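Local coordinates for protein adenylate cyclase (Hippeastrum hybrid cultivar, PDB 6YP4) that acts mainly as a triphosphatase despite its naming as an adenylyl cyclase, binding magnesium and a GTP analogue in a CYTH-family beta tunnel, at residues A[35-40]-A[51-56]; A[42-47]-A[116-121]; A[153-158]-A[196-201]. One frame throughout, in Å; residues are numbered along the deposited sequence.

Contact 1: residues A[35-40]-A[51-56]. With GCP (phosphomethylphosphonic acid guanylate ester), chain B.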
# COMPACT_ATOMS: atom_id res chain seq x y z
N LEU A 35 -3.92 13.09 13.48
CA LEU A 35 -4.72 13.72 14.52
C LEU A 35 -5.67 12.70 15.16
O LEU A 35 -6.13 11.76 14.51
CB LEU A 35 -5.52 14.89 13.98
CG LEU A 35 -4.70 16.15 13.74
CD1 LEU A 35 -3.85 16.04 12.48
CD2 LEU A 35 -5.63 17.33 13.65
N PHE A 36 -5.97 12.91 16.45
CA PHE A 36 -6.72 11.94 17.23
C PHE A 36 -7.90 12.60 17.95
O PHE A 36 -7.87 13.79 18.27
CB PHE A 36 -5.82 11.23 18.26
CG PHE A 36 -4.68 10.49 17.63
CD1 PHE A 36 -3.48 11.14 17.36
CD2 PHE A 36 -4.81 9.15 17.30
CE1 PHE A 36 -2.43 10.48 16.77
CE2 PHE A 36 -3.76 8.48 16.70
CZ PHE A 36 -2.57 9.14 16.45
N PHE A 37 -8.93 11.79 18.22
CA PHE A 37 -10.22 12.26 18.70
C PHE A 37 -10.79 11.28 19.71
O PHE A 37 -10.51 10.08 19.64
CB PHE A 37 -11.21 12.45 17.53
CG PHE A 37 -10.70 13.34 16.46
CD1 PHE A 37 -11.04 14.69 16.47
CD2 PHE A 37 -9.87 12.85 15.45
CE1 PHE A 37 -10.57 15.53 15.48
CE2 PHE A 37 -9.39 13.68 14.47
CZ PHE A 37 -9.74 15.03 14.48
N ASP A 38 -11.60 11.80 20.63
CA ASP A 38 -12.22 11.00 21.69
C ASP A 38 -13.31 11.87 22.32
O ASP A 38 -13.41 13.07 22.03
CB ASP A 38 -11.20 10.55 22.74
CG ASP A 38 -11.66 9.34 23.54
OD1 ASP A 38 -12.88 9.05 23.54
OD2 ASP A 38 -10.80 8.67 24.18
N THR A 39 -14.12 11.26 23.17
CA THR A 39 -15.04 12.04 23.99
C THR A 39 -14.27 12.84 25.03
O THR A 39 -13.12 12.54 25.36
CB THR A 39 -16.04 11.15 24.72
OG1 THR A 39 -15.33 10.25 25.59
CG2 THR A 39 -16.91 10.37 23.74
N ALA A 40 -14.93 13.87 25.56
CA ALA A 40 -14.33 14.65 26.64
C ALA A 40 -13.98 13.76 27.83
O ALA A 40 -12.93 13.93 28.45
CB ALA A 40 -15.28 15.78 27.04
N LEU A 51 -8.94 6.64 17.76
CA LEU A 51 -9.58 7.12 16.52
C LEU A 51 -8.70 8.20 15.92
O LEU A 51 -8.52 9.28 16.52
CB LEU A 51 -10.99 7.63 16.82
CG LEU A 51 -11.89 8.20 15.72
CD1 LEU A 51 -12.19 7.15 14.69
CD2 LEU A 51 -13.18 8.70 16.36
N ARG A 52 -8.15 7.92 14.73
CA ARG A 52 -7.14 8.75 14.07
C ARG A 52 -7.65 9.23 12.72
O ARG A 52 -8.24 8.46 11.96
CB ARG A 52 -5.85 7.94 13.86
CG ARG A 52 -4.63 8.70 13.27
CD ARG A 52 -3.45 7.75 13.05
NE ARG A 52 -3.70 6.74 12.01
CZ ARG A 52 -3.02 5.60 11.87
NH1 ARG A 52 -2.05 5.29 12.71
NH2 ARG A 52 -3.32 4.77 10.89
N ILE A 53 -7.43 10.52 12.43
CA ILE A 53 -7.56 11.05 11.07
C ILE A 53 -6.16 11.45 10.61
O ILE A 53 -5.51 12.30 11.23
CB ILE A 53 -8.55 12.21 11.00
CG1 ILE A 53 -9.97 11.74 11.37
CG2 ILE A 53 -8.57 12.83 9.59
CD1 ILE A 53 -11.02 12.86 11.32
N ARG A 54 -5.67 10.80 9.55
CA ARG A 54 -4.33 11.04 9.04
C ARG A 54 -4.40 11.80 7.72
O ARG A 54 -5.12 11.39 6.79
CB ARG A 54 -3.57 9.72 8.84
CG ARG A 54 -2.29 9.86 7.98
CD ARG A 54 -1.56 8.52 7.82
NE ARG A 54 -1.00 7.99 9.06
CZ ARG A 54 -0.67 6.71 9.23
NH1 ARG A 54 -0.87 5.85 8.23
NH2 ARG A 54 -0.16 6.29 10.38
N PHE A 55 -3.63 12.88 7.62
CA PHE A 55 -3.51 13.66 6.40
C PHE A 55 -2.15 13.39 5.76
O PHE A 55 -1.13 13.41 6.46
CB PHE A 55 -3.67 15.16 6.71
CG PHE A 55 -5.00 15.51 7.30
CD1 PHE A 55 -6.12 15.62 6.50
CD2 PHE A 55 -5.13 15.74 8.65
CE1 PHE A 55 -7.36 15.94 7.05
CE2 PHE A 55 -6.36 16.05 9.21
CZ PHE A 55 -7.47 16.16 8.41
N TYR A 56 -2.14 13.14 4.45
CA TYR A 56 -0.91 12.92 3.69
C TYR A 56 -0.54 14.19 2.93
O TYR A 56 -1.39 14.80 2.28
CB TYR A 56 -1.04 11.75 2.70
CG TYR A 56 -1.06 10.35 3.34
CD1 TYR A 56 -2.21 9.85 3.93
CD2 TYR A 56 0.07 9.54 3.34
CE1 TYR A 56 -2.24 8.59 4.51
CE2 TYR A 56 0.05 8.26 3.91
CZ TYR A 56 -1.11 7.80 4.49
OH TYR A 56 -1.15 6.54 5.07
PG GCP B . 2.26 2.36 13.23
O1G GCP B . 3.43 1.65 13.84
O2G GCP B . 2.64 3.76 12.83
O3G GCP B . 1.12 2.39 14.21
C3B GCP B . 1.76 1.43 11.73
PB GCP B . 0.26 2.26 11.01
O1B GCP B . -0.70 2.72 12.07
O2B GCP B . 0.66 3.37 10.08
O3A GCP B . -0.48 1.08 10.13
PA GCP B . -1.67 1.50 9.08
O1A GCP B . -2.78 0.47 9.23
O2A GCP B . -2.18 2.87 9.47
O5' GCP B . -1.05 1.56 7.51
C5' GCP B . 0.24 1.03 7.26
C4' GCP B . 0.27 -0.55 7.46
O4' GCP B . -0.93 -1.29 6.79
C3' GCP B . 1.31 -1.02 6.89
O3' GCP B . 1.92 -2.02 7.74
C2' GCP B . 0.84 -1.63 5.40
O2' GCP B . 1.52 -2.89 5.06
C1' GCP B . -0.43 -1.75 5.38
N9 GCP B . -1.02 -0.87 4.29
C8 GCP B . -1.48 0.35 4.58
N7 GCP B . -1.94 0.92 3.46
C5 GCP B . -1.76 0.05 2.46
C6 GCP B . -2.04 0.11 1.09
O6 GCP B . -2.55 1.08 0.64
N1 GCP B . -1.76 -0.92 0.30
C2 GCP B . -1.18 -2.04 0.83
N2 GCP B . -0.91 -3.10 -0.14
N3 GCP B . -0.90 -2.10 2.16
C4 GCP B . -1.19 -1.06 2.97
O HOH W 1 -8.50 8.25 20.01

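Contact 2: residues A[42-47]-A[116-121]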
# COMPACT_ATOMS: atom_id res chain seq x y z
N GLY A 42 -13.21 10.64 27.64
CA GLY A 42 -12.26 9.60 27.25
C GLY A 42 -12.86 8.21 27.13
O GLY A 42 -12.22 7.24 27.55
N ASP A 43 -14.06 8.09 26.55
CA ASP A 43 -14.71 6.78 26.50
C ASP A 43 -13.93 5.80 25.63
O ASP A 43 -13.82 4.62 25.99
CB ASP A 43 -16.14 6.93 26.01
CG ASP A 43 -17.03 7.67 27.00
OD1 ASP A 43 -17.42 7.05 28.01
OD2 ASP A 43 -17.33 8.86 26.75
N LEU A 44 -13.37 6.25 24.50
CA LEU A 44 -12.60 5.33 23.67
C LEU A 44 -11.31 4.90 24.36
O LEU A 44 -10.95 3.72 24.33
CB LEU A 44 -12.29 5.95 22.30
CG LEU A 44 -13.35 5.82 21.20
CD1 LEU A 44 -14.65 6.48 21.58
CD2 LEU A 44 -12.83 6.44 19.91
N ALA A 45 -10.61 5.85 25.00
CA ALA A 45 -9.40 5.49 25.75
C ALA A 45 -9.71 4.44 26.81
O ALA A 45 -8.90 3.53 27.03
CB ALA A 45 -8.79 6.74 26.39
N SER A 46 -10.87 4.54 27.45
CA SER A 46 -11.26 3.60 28.50
C SER A 46 -11.46 2.18 27.98
O SER A 46 -11.34 1.23 28.76
CB SER A 46 -12.55 4.07 29.18
OG SER A 46 -12.29 5.15 30.06
N VAL A 47 -11.78 2.01 26.70
CA VAL A 47 -11.90 0.68 26.11
C VAL A 47 -10.72 0.38 25.19
O VAL A 47 -10.80 -0.52 24.34
CB VAL A 47 -13.24 0.52 25.39
CG1 VAL A 47 -14.39 0.83 26.33
CG2 VAL A 47 -13.31 1.41 24.16
N ASP A 116 -21.47 1.69 17.58
CA ASP A 116 -22.06 0.38 17.88
C ASP A 116 -21.31 -0.37 18.98
O ASP A 116 -21.89 -1.27 19.59
CB ASP A 116 -22.10 -0.50 16.62
CG ASP A 116 -22.96 0.09 15.51
OD1 ASP A 116 -23.78 0.98 15.80
OD2 ASP A 116 -22.80 -0.35 14.35
N GLU A 117 -20.04 -0.04 19.23
CA GLU A 117 -19.22 -0.79 20.17
C GLU A 117 -18.79 0.02 21.38
O GLU A 117 -18.22 -0.55 22.31
CB GLU A 117 -17.97 -1.34 19.46
CG GLU A 117 -18.26 -2.02 18.13
CD GLU A 117 -17.09 -2.87 17.64
OE1 GLU A 117 -15.96 -2.35 17.56
OE2 GLU A 117 -17.32 -4.06 17.35
N ILE A 118 -19.04 1.33 21.40
CA ILE A 118 -18.66 2.16 22.54
C ILE A 118 -19.89 2.93 23.04
O ILE A 118 -19.87 3.51 24.13
CB ILE A 118 -17.48 3.09 22.18
CG1 ILE A 118 -16.18 2.29 21.96
CG2 ILE A 118 -17.19 4.11 23.27
CD1 ILE A 118 -16.06 1.51 20.64
N GLY A 119 -20.98 2.91 22.28
CA GLY A 119 -22.22 3.51 22.75
C GLY A 119 -22.21 5.02 22.85
O GLY A 119 -23.08 5.59 23.52
N VAL A 120 -21.24 5.68 22.21
CA VAL A 120 -21.20 7.14 22.21
C VAL A 120 -22.48 7.69 21.57
O VAL A 120 -23.13 7.03 20.75
CB VAL A 120 -19.95 7.66 21.47
CG1 VAL A 120 -18.69 7.02 22.04
CG2 VAL A 120 -20.07 7.43 19.96
N ALA A 121 -22.84 8.91 21.98
CA ALA A 121 -23.99 9.58 21.38
C ALA A 121 -23.81 9.67 19.87
O ALA A 121 -22.73 10.02 19.38
CB ALA A 121 -24.15 10.98 21.99

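Contact 3: residues A[153-158]-A[196-201]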
# COMPACT_ATOMS: atom_id res chain seq x y z
N THR A 153 9.52 10.18 13.31
CA THR A 153 8.31 10.61 14.01
C THR A 153 8.65 11.80 14.89
O THR A 153 9.41 11.67 15.86
CB THR A 153 7.73 9.47 14.83
OG1 THR A 153 7.51 8.34 13.98
CG2 THR A 153 6.43 9.90 15.45
N GLU A 154 8.08 12.95 14.56
CA GLU A 154 8.34 14.20 15.27
C GLU A 154 7.15 14.44 16.18
O GLU A 154 6.06 14.82 15.72
CB GLU A 154 8.56 15.36 14.32
CG GLU A 154 9.46 15.03 13.13
CD GLU A 154 10.92 15.42 13.35
OE1 GLU A 154 11.28 15.78 14.50
OE2 GLU A 154 11.70 15.36 12.37
N TYR A 155 7.33 14.16 17.46
CA TYR A 155 6.37 14.56 18.47
C TYR A 155 6.71 15.97 18.92
O TYR A 155 7.76 16.52 18.58
CB TYR A 155 6.39 13.61 19.67
CG TYR A 155 6.19 12.15 19.35
CD1 TYR A 155 4.91 11.62 19.14
CD2 TYR A 155 7.28 11.28 19.27
CE1 TYR A 155 4.72 10.27 18.86
CE2 TYR A 155 7.11 9.94 18.97
CZ TYR A 155 5.82 9.43 18.78
OH TYR A 155 5.66 8.08 18.49
N GLY A 156 5.81 16.58 19.69
CA GLY A 156 6.15 17.87 20.25
C GLY A 156 7.43 17.84 21.05
O GLY A 156 8.19 18.81 21.07
N PHE A 157 7.72 16.70 21.67
CA PHE A 157 8.71 16.60 22.73
C PHE A 157 9.97 15.85 22.32
O PHE A 157 10.88 15.72 23.14
CB PHE A 157 8.07 15.94 23.96
CG PHE A 157 7.19 14.77 23.61
CD1 PHE A 157 7.74 13.54 23.31
CD2 PHE A 157 5.81 14.90 23.57
CE1 PHE A 157 6.93 12.47 22.98
CE2 PHE A 157 5.00 13.83 23.24
CZ PHE A 157 5.56 12.62 22.95
N GLY A 158 10.05 15.33 21.10
CA GLY A 158 11.24 14.62 20.68
C GLY A 158 10.95 13.87 19.40
O GLY A 158 9.82 13.84 18.92
N PHE A 196 0.97 6.01 19.16
CA PHE A 196 -0.14 6.61 19.88
C PHE A 196 0.15 6.65 21.37
O PHE A 196 -0.01 7.69 22.03
CB PHE A 196 -1.44 5.85 19.61
CG PHE A 196 -2.65 6.42 20.31
CD1 PHE A 196 -3.10 7.70 20.02
CD2 PHE A 196 -3.35 5.67 21.24
CE1 PHE A 196 -4.23 8.22 20.66
CE2 PHE A 196 -4.49 6.18 21.87
CZ PHE A 196 -4.92 7.46 21.58
N ALA A 197 0.61 5.53 21.92
CA ALA A 197 0.95 5.46 23.34
C ALA A 197 2.02 6.48 23.70
O ALA A 197 1.93 7.13 24.74
CB ALA A 197 1.42 4.04 23.69
N VAL A 198 3.05 6.61 22.86
CA VAL A 198 4.12 7.56 23.11
C VAL A 198 3.58 8.99 23.08
O VAL A 198 3.92 9.83 23.93
CB VAL A 198 5.27 7.36 22.11
CG1 VAL A 198 6.24 8.52 22.18
CG2 VAL A 198 6.00 6.04 22.38
N PHE A 199 2.74 9.29 22.08
CA PHE A 199 2.09 10.59 22.01
C PHE A 199 1.37 10.92 23.32
O PHE A 199 1.66 11.94 23.96
CB PHE A 199 1.11 10.63 20.84
CG PHE A 199 0.21 11.83 20.84
CD1 PHE A 199 -1.18 11.66 20.91
CD2 PHE A 199 0.73 13.11 20.75
CE1 PHE A 199 -2.03 12.75 20.90
CE2 PHE A 199 -0.12 14.22 20.73
CZ PHE A 199 -1.50 14.04 20.81
N ARG A 200 0.46 10.04 23.74
CA ARG A 200 -0.32 10.30 24.95
C ARG A 200 0.57 10.40 26.19
O ARG A 200 0.27 11.17 27.11
CB ARG A 200 -1.38 9.21 25.16
CG ARG A 200 -2.39 9.09 24.01
CD ARG A 200 -3.25 10.35 23.89
NE ARG A 200 -4.39 10.32 24.81
CZ ARG A 200 -4.97 11.41 25.31
NH1 ARG A 200 -4.52 12.62 24.99
NH2 ARG A 200 -6.00 11.29 26.15
N SER A 201 1.67 9.64 26.23
CA SER A 201 2.55 9.67 27.39
C SER A 201 3.28 11.01 27.51
O SER A 201 3.69 11.39 28.61
CB SER A 201 3.56 8.53 27.31
OG SER A 201 4.71 8.93 26.58

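Contact 1: residues A[35-40]-A[51-56]
The contact belongs to the ligand pocket, where Phe-36 and Arg-52 lie side by side on adjacent antiparallel strands. They form a non-hydrogen-bonded pair. The aliphatic part of Arg-52 runs along the ring, with Arg-52 CG 3.5 Å from Phe-36 CE2. This chain leaves with CG anti to the backbone N (chi1 -175°) and bends at chi3 (67°), which carries the guanidinium past the ring to the bound GCP. Arg-52 NH1 donates almost straight to GCP O1B (3.0 Å, 170°). Arg-52 NH2 makes a more bent bond to GCP O2A at 2.6 Å. The group thus spans the beta and alpha phosphates. Arg-54 projects from the same side of the sheet, and its NH2 binds GCP O2B at 3.0 Å. Tyr-56 OH accepts from Arg-54 NH1, and Asn-34 accepts from its NE.

Such basic residues on inward-facing strand positions are characteristic of the CYTH tunnel. The other side of the strands is apolar. There Leu-35 and Ile-53 form a hydrogen-bonded pair, with Leu-35 N to Ile-53 O 2.9 Å and Ile-53 N to Leu-35 O 2.7 Å. Phe-37 CE2 rests 3.6 Å from Ile-53 CD1. Helix 88-96 packs on Leu-35, Ile-53 and Phe-55 here.

Contact 2: residues A[42-47]-A[116-121]
Ile-118 reaches across to three residues of the short helical turn at 43-46 and its exit: Asp-43, Leu-44 and Val-47. The contact is small and apolar, burying 185 Å² in all. The two branches of Ile-118 share the work. With chi1 at -69°, CG1 stands beside the backbone N and CG2 lies anti to it, so the branches part toward different partners. Ile-118 CG1 meets Val-47 CG2 at 3.7 Å, the closest approach here, although both residues are partly exposed. Ile-118 CG2 packs on Leu-44 CD1 at 3.9 Å, the two side chains crossing at about a right angle.

The buried part is built round Leu-44. Its CD1 also touches Val-120 CG1 at 4.1 Å, so one methyl is shared by residues before and after Gly-119. Gly-119 ends the helical run with a positive phi (69°). The chain turns there, and Val-120 points back to the same partner as Ile-118.

The looser edge is at Asp-43, which is partly exposed. It offers just its CB, 4.1 Å from Ile-118 CG2.

Leu-44 continues inward onto Ser-49 and Leu-51 of strand 49-56. Val-120 folds back on Val-114 and Val-115 of helix 109-118. Both side chains meet Phe-127 at the start of strand 127-141, so the contact fits between that helix and the two strands.

Contact 3: residues A[153-158]-A[196-201]
A beta hairpin, strands 147-155 and 158-166, turns beside helix 195-201, and its Tyr-155 and Phe-157 pack on Val-198 and Phe-199. Gly-156 and Phe-157 have the backbone angles of a type I turn. Tyr-155 N closes the hairpin on Gly-158 O at 2.9 Å.

Val-198 CG1 sits over one face of the Tyr-155 ring. It lies 3.9 Å from the ring centroid and 26° off the normal, a CH-pi contact. The methyl is offset toward the hydroxyl end of the ring, and its nearest atom is Tyr-155 CZ at 3.5 Å. Thr-153 CG2 covers the opposite face of the ring, also near the rim. Tyr-155 is thus clamped between a methyl of its own strand and one from the helix. Its CE1 also meets Phe-199 CB at 4.1 Å.

Phe-157 holds CG between its backbone N and carbonyl carbon (chi1 42°), which turns the ring toward the helix. Phe-157 CZ comes to 3.4 Å from Val-198 O. Phe-199 O lies at the ring edge, 3.9 Å from Phe-157 CE2. Tyr-155 CB packs on one face of the Phe-157 ring. Val-198 O also accepts from Ser-201 OG at 2.9 Å.

Within the sheet, Tyr-155 meets the Phe-133 ring of the adjacent strand 127-141. It also touches Ser-160 of strand 158-166 and Lys-195 at the start of the helix.

Overall arrangement
The centre of contact 1 is 14 Å from that of each other contact, and it touches both. Contacts 2 and 3 are 23 Å apart between centres and do not touch. Asp-38 ties contact 1 to contact 2: its OD1 lies 3.0 Å from Leu-44 N and its OD2 2.9 Å from Ala-45 N, both probable hydrogen bonds. Phe-36 CE2 meets Phe-196 CD1 at 3.5 Å and joins contact 1 to contact 3. Contact 1 alone grips the ligand, and the Arg-52 side chain is about 4 Å from a magnesium ion. The Tyr-155 side chain stays about 8 Å from GCP, although Lys-195, just before 196-201, binds it. The Leu-44 side chain is about 13 Å from magnesium.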